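Alkylpurine DNA glycosylase AlkC (Pseudomonas fluorescens, PDB 5VHV) excises alkylated purine bases from damaged DNA without flipping the nucleotide out of the duplex, as the opening step of base excision repair. Local coordinates at residues I61-D64 and Y65-L69; P205-V208 and L209-E213; H344-N348 and G349-G353. All coordinates share one frame; numbering follows the deposited sequence.

Contact 1 (I61-D64 and Y65-L69); sequences IPLD and YPQTL
D64 and Q67 form a capping box at the N-terminus of helix 65-75, with D64 as the N-cap. Two reciprocal hydrogen bonds make the box. The backbone N of Q67 donates to OD1 of D64 over 2.8 Å, meeting that oxygen nearly end-on, and N of D64 donates to OE1 of Q67 over 3.0 Å, in the plane of the amide and on a lone pair. The D64 side chain is folded so that CG lies between its backbone N and carbonyl carbon (chi1 67°), which brings OD1 back over the first turn. The two side chains cross at about a right angle, with carboxylate and amide planes 46° apart.

A second polar cluster gathers on the carbonyl of D64. Its oxygen accepts from N of T68 at 2.9 Å, the first i to i+4 bond of the helix, and also from OG1 of T68 at 2.9 Å, a donor well above the carbonyl plane. The hydroxyl bond restrains chi1 of T68.

Van der Waals contacts, each carbon against oxygen, close the turn. CG2 of I61 reaches T68 OG1 at 3.6 Å, the two side chains tip to tip, while CB of L63 rests 3.5 Å from Q67 OE1.

The corner joins helix 46-60 to helix 65-75. T68 and Y65 pack on Y91 of helix 87-95, and OH of Y65 bonds to S103 of helix 100-110.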
ATOM      1  N   ILE A  61     -12.453  15.454  28.854  1.00 23.78           N
ATOM      2  CA  ILE A  61     -13.899  15.326  28.686  1.00 20.22           C
ATOM      3  C   ILE A  61     -14.457  14.553  29.880  1.00 24.25           C
ATOM      4  O   ILE A  61     -14.119  13.370  30.050  1.00 24.74           O
ATOM      5  CB  ILE A  61     -14.257  14.631  27.371  1.00 20.27           C
ATOM      6  CG1 ILE A  61     -13.915  15.565  26.202  1.00 19.49           C
ATOM      7  CG2 ILE A  61     -15.720  14.222  27.357  1.00 24.44           C
ATOM      8  CD1 ILE A  61     -14.116  14.962  24.802  1.00 20.52           C
ATOM      9  N   PRO A  62     -15.336  15.146  30.688  1.00 22.74           N
ATOM     10  CA  PRO A  62     -15.796  14.449  31.898  1.00 23.01           C
ATOM     11  C   PRO A  62     -17.004  13.558  31.674  1.00 29.61           C
ATOM     12  O   PRO A  62     -17.889  13.463  32.528  1.00 38.42           O
ATOM     13  CB  PRO A  62     -16.143  15.606  32.840  1.00 26.24           C
ATOM     14  CG  PRO A  62     -16.647  16.642  31.905  1.00 24.40           C
ATOM     15  CD  PRO A  62     -15.749  16.564  30.704  1.00 22.02           C
ATOM     16  N   LEU A  63     -17.073  12.922  30.519  1.00 26.52           N
ATOM     17  CA  LEU A  63     -18.189  12.064  30.163  1.00 27.53           C
ATOM     18  C   LEU A  63     -17.687  10.638  29.996  1.00 27.06           C
ATOM     19  O   LEU A  63     -16.489  10.394  29.812  1.00 27.79           O
ATOM     20  CB  LEU A  63     -18.856  12.536  28.864  1.00 22.90           C
ATOM     21  CG  LEU A  63     -19.312  13.999  28.846  1.00 28.14           C
ATOM     22  CD1 LEU A  63     -19.858  14.366  27.475  1.00 29.47           C
ATOM     23  CD2 LEU A  63     -20.342  14.279  29.923  1.00 30.75           C
ATOM     24  N   ASP A  64     -18.611   9.688  30.056  1.00 23.09           N
ATOM     25  CA  ASP A  64     -18.214   8.302  29.864  1.00 19.55           C
ATOM     26  C   ASP A  64     -18.037   7.993  28.381  1.00 25.79           C
ATOM     27  O   ASP A  64     -18.145   8.863  27.508  1.00 26.00           O
ATOM     28  CB  ASP A  64     -19.218   7.370  30.536  1.00 22.80           C
ATOM     29  CG  ASP A  64     -20.596   7.381  29.885  1.00 36.72           C
ATOM     30  OD1 ASP A  64     -20.764   7.862  28.743  1.00 33.04           O
ATOM     31  OD2 ASP A  64     -21.530   6.883  30.540  1.00 37.62           O
ATOM     32  N   TYR A  65     -17.731   6.727  28.093  1.00 19.90           N
ATOM     33  CA  TYR A  65     -17.400   6.359  26.718  1.00 20.99           C
ATOM     34  C   TYR A  65     -18.595   6.494  25.780  1.00 19.96           C
ATOM     35  O   TYR A  65     -18.467   7.165  24.739  1.00 22.37           O
ATOM     36  CB  TYR A  65     -16.792   4.951  26.708  1.00 21.00           C
ATOM     37  CG  TYR A  65     -16.464   4.431  25.339  1.00 20.27           C
ATOM     38  CD1 TYR A  65     -15.420   4.967  24.618  1.00 20.17           C
ATOM     39  CD2 TYR A  65     -17.197   3.400  24.762  1.00 18.81           C
ATOM     40  CE1 TYR A  65     -15.109   4.490  23.353  1.00 20.95           C
ATOM     41  CE2 TYR A  65     -16.897   2.921  23.511  1.00 22.56           C
ATOM     42  CZ  TYR A  65     -15.851   3.458  22.805  1.00 19.16           C
ATOM     43  OH  TYR A  65     -15.535   2.998  21.535  1.00 19.19           O
ATOM     44  N   PRO A  66     -19.762   5.910  26.060  1.00 21.51           N
ATOM     45  CA  PRO A  66     -20.897   6.123  25.144  1.00 26.41           C
ATOM     46  C   PRO A  66     -21.257   7.587  24.958  1.00 25.85           C
ATOM     47  O   PRO A  66     -21.568   8.006  23.836  1.00 23.18           O
ATOM     48  CB  PRO A  66     -22.039   5.342  25.808  1.00 26.33           C
ATOM     49  CG  PRO A  66     -21.366   4.347  26.711  1.00 33.36           C
ATOM     50  CD  PRO A  66     -20.120   5.031  27.194  1.00 24.28           C
ATOM     51  N   GLN A  67     -21.224   8.382  26.028  1.00 23.73           N
ATOM     52  CA  GLN A  67     -21.546   9.802  25.912  1.00 21.41           C
ATOM     53  C   GLN A  67     -20.524  10.534  25.053  1.00 25.03           C
ATOM     54  O   GLN A  67     -20.884  11.385  24.226  1.00 23.46           O
ATOM     55  CB  GLN A  67     -21.611  10.446  27.299  1.00 22.67           C
ATOM     56  CG  GLN A  67     -22.739   9.956  28.196  1.00 31.79           C
ATOM     57  CD  GLN A  67     -22.602  10.464  29.635  1.00 53.45           C
ATOM     58  OE1 GLN A  67     -21.492  10.601  30.173  1.00 34.81           O
ATOM     59  NE2 GLN A  67     -23.732  10.754  30.256  1.00 57.09           N
ATOM     60  N   THR A  68     -19.244  10.222  25.228  1.00 20.38           N
ATOM     61  CA  THR A  68     -18.230  10.851  24.388  1.00 19.07           C
ATOM     62  C   THR A  68     -18.410  10.434  22.930  1.00 22.28           C
ATOM     63  O   THR A  68     -18.275  11.263  22.023  1.00 21.52           O
ATOM     64  CB  THR A  68     -16.818  10.515  24.897  1.00 21.50           C
ATOM     65  OG1 THR A  68     -16.680  10.965  26.257  1.00 22.02           O
ATOM     66  CG2 THR A  68     -15.764  11.201  24.049  1.00 23.39           C
ATOM     67  N   LEU A  69     -18.731   9.158  22.680  1.00 21.76           N
ATOM     68  CA  LEU A  69     -18.938   8.720  21.299  1.00 23.52           C
ATOM     69  C   LEU A  69     -20.052   9.520  20.633  1.00 20.19           C
ATOM     70  O   LEU A  69     -19.946   9.887  19.457  1.00 21.53           O
ATOM     71  CB  LEU A  69     -19.261   7.224  21.246  1.00 21.98           C
ATOM     72  CG  LEU A  69     -18.124   6.212  21.332  1.00 26.24           C
ATOM     73  CD1 LEU A  69     -18.713   4.835  21.068  1.00 23.51           C
ATOM     74  CD2 LEU A  69     -16.984   6.513  20.358  1.00 26.76           C
TER

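Contact 2 (P205-V208 and L209-E213); sequences PEWV and LSLIE
L211 packs against W207 one turn earlier on helix 205-213, the two side chains lying alongside and pointing the same way. The CB atom of L211 sits over one face of the indole and comes within 3.4 Å of the W207 carbonyl O, the same oxygen that accepts from N of L211 at 3.0 Å. From CB the chain turns to CG, placed trans to the backbone N (chi1 -175°), and this swings the fork toward the six-membered ring. There CD2 meets CZ3 of W207 at 3.7 Å and the neighbouring CH2 at 3.9 Å, lying just outside the rim beside that bond.

On the adjoining stripe of the helix, V208 and I212 repeat the spacing: CG1 of V208 touches CD1 of I212 at 3.7 Å. V208 also uses its other methyl, CG2, at the edge of the W207 ring and in its plane. Under both pairs runs an unbroken ladder of i to i+4 bonds, among them N of I212 to O of V208 at 2.9 Å. Such i to i+4 packing is consistent with the HEAT-like helical build of this DNA alkylation repair family.

W207, V208 and L211 face helix 187-201, touching I200, T201 and L197, and NE1 of W207 is hydrogen-bonded to E172. I212 packs on helices 220-229 and 239-244 instead, while S210 and E213 both hold R240 of helix 239-244, E213 through a salt bridge.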
ATOM      1  N   PRO A 205       3.360 -17.433  -1.417  1.00 20.65           N
ATOM      2  CA  PRO A 205       3.139 -17.180  -2.845  1.00 21.00           C
ATOM      3  C   PRO A 205       2.323 -18.256  -3.531  1.00 22.86           C
ATOM      4  O   PRO A 205       1.450 -17.933  -4.347  1.00 22.46           O
ATOM      5  CB  PRO A 205       4.569 -17.100  -3.408  1.00 21.01           C
ATOM      6  CG  PRO A 205       5.417 -17.827  -2.434  1.00 26.76           C
ATOM      7  CD  PRO A 205       4.793 -17.536  -1.098  1.00 20.96           C
ATOM      8  N   GLU A 206       2.582 -19.535  -3.234  1.00 22.30           N
ATOM      9  CA  GLU A 206       1.864 -20.606  -3.921  1.00 23.86           C
ATOM     10  C   GLU A 206       0.381 -20.569  -3.608  1.00 23.62           C
ATOM     11  O   GLU A 206      -0.441 -20.936  -4.457  1.00 25.12           O
ATOM     12  CB  GLU A 206       2.441 -21.967  -3.531  1.00 28.05           C
ATOM     13  CG  GLU A 206       3.875 -22.177  -3.991  1.00 35.84           C
ATOM     14  CD  GLU A 206       4.486 -23.471  -3.476  1.00 68.78           C
ATOM     15  OE1 GLU A 206       3.942 -24.054  -2.514  0.57 78.96           O
ATOM     16  OE2 GLU A 206       5.513 -23.906  -4.037  0.64 76.57           O
ATOM     17  N   TRP A 207       0.021 -20.134  -2.402  1.00 23.66           N
ATOM     18  CA  TRP A 207      -1.389 -20.048  -2.044  1.00 23.33           C
ATOM     19  C   TRP A 207      -2.108 -19.018  -2.904  1.00 23.44           C
ATOM     20  O   TRP A 207      -3.222 -19.267  -3.385  1.00 24.93           O
ATOM     21  CB  TRP A 207      -1.538 -19.706  -0.561  1.00 23.94           C
ATOM     22  CG  TRP A 207      -2.951 -19.746  -0.093  1.00 24.73           C
ATOM     23  CD1 TRP A 207      -3.591 -20.809   0.493  1.00 27.54           C
ATOM     24  CD2 TRP A 207      -3.909 -18.684  -0.149  1.00 22.20           C
ATOM     25  NE1 TRP A 207      -4.883 -20.469   0.795  1.00 28.21           N
ATOM     26  CE2 TRP A 207      -5.109 -19.175   0.405  1.00 27.52           C
ATOM     27  CE3 TRP A 207      -3.873 -17.372  -0.622  1.00 21.59           C
ATOM     28  CZ2 TRP A 207      -6.263 -18.399   0.493  1.00 27.48           C
ATOM     29  CZ3 TRP A 207      -5.021 -16.601  -0.535  1.00 22.37           C
ATOM     30  CH2 TRP A 207      -6.201 -17.121   0.024  1.00 23.67           C
ATOM     31  N   VAL A 208      -1.487 -17.855  -3.111  1.00 23.40           N
ATOM     32  CA  VAL A 208      -2.075 -16.833  -3.973  1.00 21.07           C
ATOM     33  C   VAL A 208      -2.136 -17.323  -5.417  1.00 20.94           C
ATOM     34  O   VAL A 208      -3.128 -17.099  -6.118  1.00 21.04           O
ATOM     35  CB  VAL A 208      -1.274 -15.524  -3.864  1.00 20.39           C
ATOM     36  CG1 VAL A 208      -1.767 -14.498  -4.879  1.00 18.97           C
ATOM     37  CG2 VAL A 208      -1.318 -14.958  -2.445  1.00 20.42           C
ATOM     38  N   LEU A 209      -1.074 -17.978  -5.892  1.00 19.92           N
ATOM     39  CA  LEU A 209      -1.056 -18.460  -7.268  1.00 20.49           C
ATOM     40  C   LEU A 209      -2.154 -19.487  -7.494  1.00 21.50           C
ATOM     41  O   LEU A 209      -2.894 -19.417  -8.481  1.00 24.69           O
ATOM     42  CB  LEU A 209       0.314 -19.054  -7.603  1.00 21.24           C
ATOM     43  CG  LEU A 209       1.443 -18.020  -7.675  1.00 19.09           C
ATOM     44  CD1 LEU A 209       2.809 -18.726  -7.535  1.00 23.92           C
ATOM     45  CD2 LEU A 209       1.375 -17.227  -8.974  1.00 22.30           C
ATOM     46  N   SER A 210      -2.289 -20.439  -6.573  1.00 23.50           N
ATOM     47  CA  SER A 210      -3.356 -21.418  -6.692  1.00 25.22           C
ATOM     48  C   SER A 210      -4.723 -20.746  -6.668  1.00 25.06           C
ATOM     49  O   SER A 210      -5.618 -21.108  -7.447  1.00 25.46           O
ATOM     50  CB  SER A 210      -3.237 -22.455  -5.577  1.00 30.26           C
ATOM     51  OG  SER A 210      -2.097 -23.273  -5.777  1.00 29.31           O
ATOM     52  N   LEU A 211      -4.910 -19.776  -5.766  1.00 24.61           N
ATOM     53  CA  LEU A 211      -6.178 -19.059  -5.686  1.00 23.04           C
ATOM     54  C   LEU A 211      -6.527 -18.422  -7.021  1.00 23.18           C
ATOM     55  O   LEU A 211      -7.617 -18.639  -7.562  1.00 22.40           O
ATOM     56  CB  LEU A 211      -6.102 -17.982  -4.599  1.00 22.61           C
ATOM     57  CG  LEU A 211      -7.399 -17.215  -4.305  1.00 25.95           C
ATOM     58  CD1 LEU A 211      -8.380 -18.104  -3.526  1.00 27.70           C
ATOM     59  CD2 LEU A 211      -7.123 -15.911  -3.546  1.00 26.08           C
ATOM     60  N   ILE A 212      -5.604 -17.632  -7.575  1.00 22.36           N
ATOM     61  CA  ILE A 212      -5.919 -16.882  -8.780  1.00 20.13           C
ATOM     62  C   ILE A 212      -6.009 -17.810  -9.990  1.00 26.01           C
ATOM     63  O   ILE A 212      -6.747 -17.535 -10.949  1.00 22.94           O
ATOM     64  CB  ILE A 212      -4.893 -15.743  -8.943  1.00 18.37           C
ATOM     65  CG1 ILE A 212      -4.996 -14.780  -7.759  1.00 24.29           C
ATOM     66  CG2 ILE A 212      -5.131 -14.992 -10.232  1.00 21.53           C
ATOM     67  CD1 ILE A 212      -3.960 -13.640  -7.795  1.00 21.37           C
ATOM     68  N   GLU A 213      -5.337 -18.958  -9.948  1.00 21.69           N
ATOM     69  CA  GLU A 213      -5.539 -19.941 -11.001  1.00 22.51           C
ATOM     70  C   GLU A 213      -6.969 -20.487 -11.015  1.00 26.90           C
ATOM     71  O   GLU A 213      -7.376 -21.096 -12.008  1.00 25.58           O
ATOM     72  CB  GLU A 213      -4.514 -21.071 -10.845  1.00 29.23           C
ATOM     73  CG  GLU A 213      -3.116 -20.628 -11.295  1.00 26.13           C
ATOM     74  CD  GLU A 213      -2.009 -21.574 -10.894  1.00 32.22           C
ATOM     75  OE1 GLU A 213      -2.284 -22.583 -10.210  1.00 28.71           O
ATOM     76  OE2 GLU A 213      -0.849 -21.289 -11.263  1.00 29.29           O
TER

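Contact 3 (H344-N348 and G349-G353); sequences HVLVN and GERLG
R351 lays its guanidinium flat on the imidazole of H344, centres 4.0 Å apart and planes 25° apart. NH1 does the touching, standing over the ring near its rim, 3.5 Å from CE1 of H344. The arginine chain is extended from CG to NE, and CD2 of L346 supports its root at 3.5 Å from CG of R351. Replacing H344 by an alanine removes the ring and is likely to leave the R351 guanidinium without its stacking surface and D294 without the partner it has in NE2.

This outer face is the looser one: R351 is exposed, and a water lies 2.7 Å from ND1 of H344 and bonds only weakly to O of G353.

The two segments form a beta hairpin with a two-residue loop, N348-G349, in a type I' turn from V347 to E350. V347 and E350 form a hydrogen-bonded antiparallel pair, and L346 faces R351 as a non-hydrogen-bonded one. V345 accepts from N of L352 at 2.9 Å and donates to O of G353, and the pair L352-G353 opposite it fits a classic beta bulge.

The other face is tight. There CD2 of L352 presses on CG2 of V347 at 3.5 Å, while V345 packs on I255 and L258 of strand 253-265. Next to it a water bridges O of V347 (2.8 Å) and OE1 of E350, and the buried amide of N348 is held by V288 and A249.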
ATOM      1  N   HIS A 344      20.294  -5.564 -15.864  1.00 17.61           N
ATOM      2  CA  HIS A 344      19.824  -6.753 -16.576  1.00 15.28           C
ATOM      3  C   HIS A 344      18.478  -6.485 -17.243  1.00 21.04           C
ATOM      4  O   HIS A 344      17.595  -5.872 -16.640  1.00 17.67           O
ATOM      5  CB  HIS A 344      19.655  -7.950 -15.639  1.00 20.56           C
ATOM      6  CG  HIS A 344      20.855  -8.244 -14.792  1.00 22.18           C
ATOM      7  ND1 HIS A 344      21.882  -9.057 -15.213  1.00 26.04           N
ATOM      8  CD2 HIS A 344      21.174  -7.852 -13.536  1.00 24.17           C
ATOM      9  CE1 HIS A 344      22.794  -9.139 -14.260  1.00 29.29           C
ATOM     10  NE2 HIS A 344      22.389  -8.411 -13.234  1.00 28.11           N
ATOM     11  N   VAL A 345      18.312  -6.960 -18.485  1.00 16.35           N
ATOM     12  CA  VAL A 345      17.039  -6.853 -19.209  1.00 19.07           C
ATOM     13  C   VAL A 345      16.274  -8.155 -19.024  1.00 16.26           C
ATOM     14  O   VAL A 345      16.823  -9.244 -19.241  1.00 17.66           O
ATOM     15  CB  VAL A 345      17.254  -6.552 -20.704  1.00 21.26           C
ATOM     16  CG1 VAL A 345      15.946  -6.617 -21.471  1.00 21.84           C
ATOM     17  CG2 VAL A 345      17.863  -5.167 -20.885  1.00 22.13           C
ATOM     18  N   LEU A 346      15.013  -8.045 -18.617  1.00 14.84           N
ATOM     19  CA  LEU A 346      14.168  -9.183 -18.273  1.00 16.15           C
ATOM     20  C   LEU A 346      12.985  -9.232 -19.232  1.00 16.49           C
ATOM     21  O   LEU A 346      12.258  -8.240 -19.372  1.00 17.39           O
ATOM     22  CB  LEU A 346      13.628  -9.068 -16.840  1.00 18.46           C
ATOM     23  CG  LEU A 346      14.680  -8.813 -15.765  1.00 20.09           C
ATOM     24  CD1 LEU A 346      14.038  -8.322 -14.467  1.00 20.59           C
ATOM     25  CD2 LEU A 346      15.445 -10.084 -15.535  1.00 26.16           C
ATOM     26  N   VAL A 347      12.787 -10.376 -19.879  1.00 17.78           N
ATOM     27  CA  VAL A 347      11.670 -10.551 -20.800  1.00 19.22           C
ATOM     28  C   VAL A 347      10.974 -11.865 -20.455  1.00 19.97           C
ATOM     29  O   VAL A 347      11.599 -12.936 -20.473  1.00 19.89           O
ATOM     30  CB  VAL A 347      12.116 -10.530 -22.275  1.00 20.97           C
ATOM     31  CG1 VAL A 347      10.882 -10.613 -23.195  1.00 21.56           C
ATOM     32  CG2 VAL A 347      12.905  -9.256 -22.588  1.00 23.46           C
ATOM     33  N   ASN A 348       9.683 -11.777 -20.129  1.00 17.71           N
ATOM     34  CA  ASN A 348       8.913 -12.900 -19.613  1.00 18.54           C
ATOM     35  C   ASN A 348       9.693 -13.694 -18.572  1.00 19.18           C
ATOM     36  O   ASN A 348       9.677 -14.929 -18.580  1.00 19.32           O
ATOM     37  CB  ASN A 348       8.467 -13.804 -20.769  1.00 23.85           C
ATOM     38  CG  ASN A 348       7.466 -13.118 -21.675  1.00 25.15           C
ATOM     39  OD1 ASN A 348       7.197 -11.922 -21.521  1.00 21.33           O
ATOM     40  ND2 ASN A 348       6.912 -13.865 -22.630  1.00 23.93           N
ATOM     41  N   GLY A 349      10.375 -12.999 -17.670  1.00 20.11           N
ATOM     42  CA  GLY A 349      11.010 -13.643 -16.544  1.00 19.93           C
ATOM     43  C   GLY A 349      12.415 -14.129 -16.799  1.00 26.41           C
ATOM     44  O   GLY A 349      13.041 -14.667 -15.878  1.00 25.98           O
ATOM     45  N   GLU A 350      12.931 -13.944 -18.000  1.00 22.74           N
ATOM     46  CA  GLU A 350      14.233 -14.455 -18.396  1.00 20.30           C
ATOM     47  C   GLU A 350      15.192 -13.293 -18.612  1.00 21.13           C
ATOM     48  O   GLU A 350      14.834 -12.304 -19.249  1.00 19.87           O
ATOM     49  CB  GLU A 350      14.107 -15.282 -19.690  1.00 27.21           C
ATOM     50  CG  GLU A 350      15.410 -15.801 -20.269  1.00 39.82           C
ATOM     51  CD  GLU A 350      15.223 -16.510 -21.612  1.00 60.30           C
ATOM     52  OE1 GLU A 350      14.114 -16.440 -22.188  1.00 40.29           O
ATOM     53  OE2 GLU A 350      16.189 -17.138 -22.094  1.00 66.89           O
ATOM     54  N   ARG A 351      16.419 -13.420 -18.100  1.00 21.69           N
ATOM     55  CA  ARG A 351      17.447 -12.422 -18.378  1.00 24.03           C
ATOM     56  C   ARG A 351      17.951 -12.594 -19.802  1.00 21.86           C
ATOM     57  O   ARG A 351      18.471 -13.659 -20.154  1.00 29.31           O
ATOM     58  CB  ARG A 351      18.597 -12.570 -17.388  1.00 23.31           C
ATOM     59  CG  ARG A 351      18.172 -12.263 -15.953  1.00 36.50           C
ATOM     60  CD  ARG A 351      19.345 -12.235 -14.982  1.00 56.65           C
ATOM     61  NE  ARG A 351      18.941 -11.838 -13.633  1.00 52.52           N
ATOM     62  CZ  ARG A 351      19.784 -11.630 -12.624  1.00 69.57           C
ATOM     63  NH1 ARG A 351      21.095 -11.781 -12.796  1.00 47.29           N
ATOM     64  NH2 ARG A 351      19.314 -11.270 -11.437  1.00 77.24           N
ATOM     65  N   LEU A 352      17.817 -11.555 -20.620  1.00 21.07           N
ATOM     66  CA  LEU A 352      18.225 -11.619 -22.014  1.00 22.24           C
ATOM     67  C   LEU A 352      19.522 -10.887 -22.316  1.00 25.92           C
ATOM     68  O   LEU A 352      20.056 -11.054 -23.416  1.00 24.11           O
ATOM     69  CB  LEU A 352      17.119 -11.050 -22.917  1.00 26.09           C
ATOM     70  CG  LEU A 352      16.237 -12.061 -23.638  1.00 39.12           C
ATOM     71  CD1 LEU A 352      15.682 -13.074 -22.705  1.00 32.50           C
ATOM     72  CD2 LEU A 352      15.111 -11.343 -24.371  1.00 35.41           C
ATOM     73  N   GLY A 353      20.007 -10.040 -21.418  1.00 21.93           N
ATOM     74  CA  GLY A 353      21.284  -9.384 -21.626  1.00 22.63           C
ATOM     75  C   GLY A 353      21.563  -8.464 -20.464  1.00 23.67           C
ATOM     76  O   GLY A 353      20.707  -8.242 -19.601  1.00 20.01           O
TER
HETATM   77  O   HOH W   1      21.240 -10.573 -17.328  1.00 50.64           O
HETATM   78  O   HOH W   2      11.856 -15.125 -22.214  1.00 26.36           O

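Overall arrangement
The three contacts are strung in series along the chain and none touches another. Contacts 1 and 2 belong to the helical part of the protein, with centres about 47 Å apart, whereas contact 3 closes a hairpin in the C-terminal beta sheet. Contacts 1 and 3 lie on opposite sides of the chain's centre, about 61 Å apart between centres; contacts 2 and 3 are closer, at about 24 Å between centres and about 13 Å between nearest atoms. The nearest atoms of the bound DNA are about 10 Å from contact 3, about 12 Å from contact 2 and about 21 Å from contact 1. None contributes residues to the 9B4 pocket of L5, G82, F83, L86 and W160.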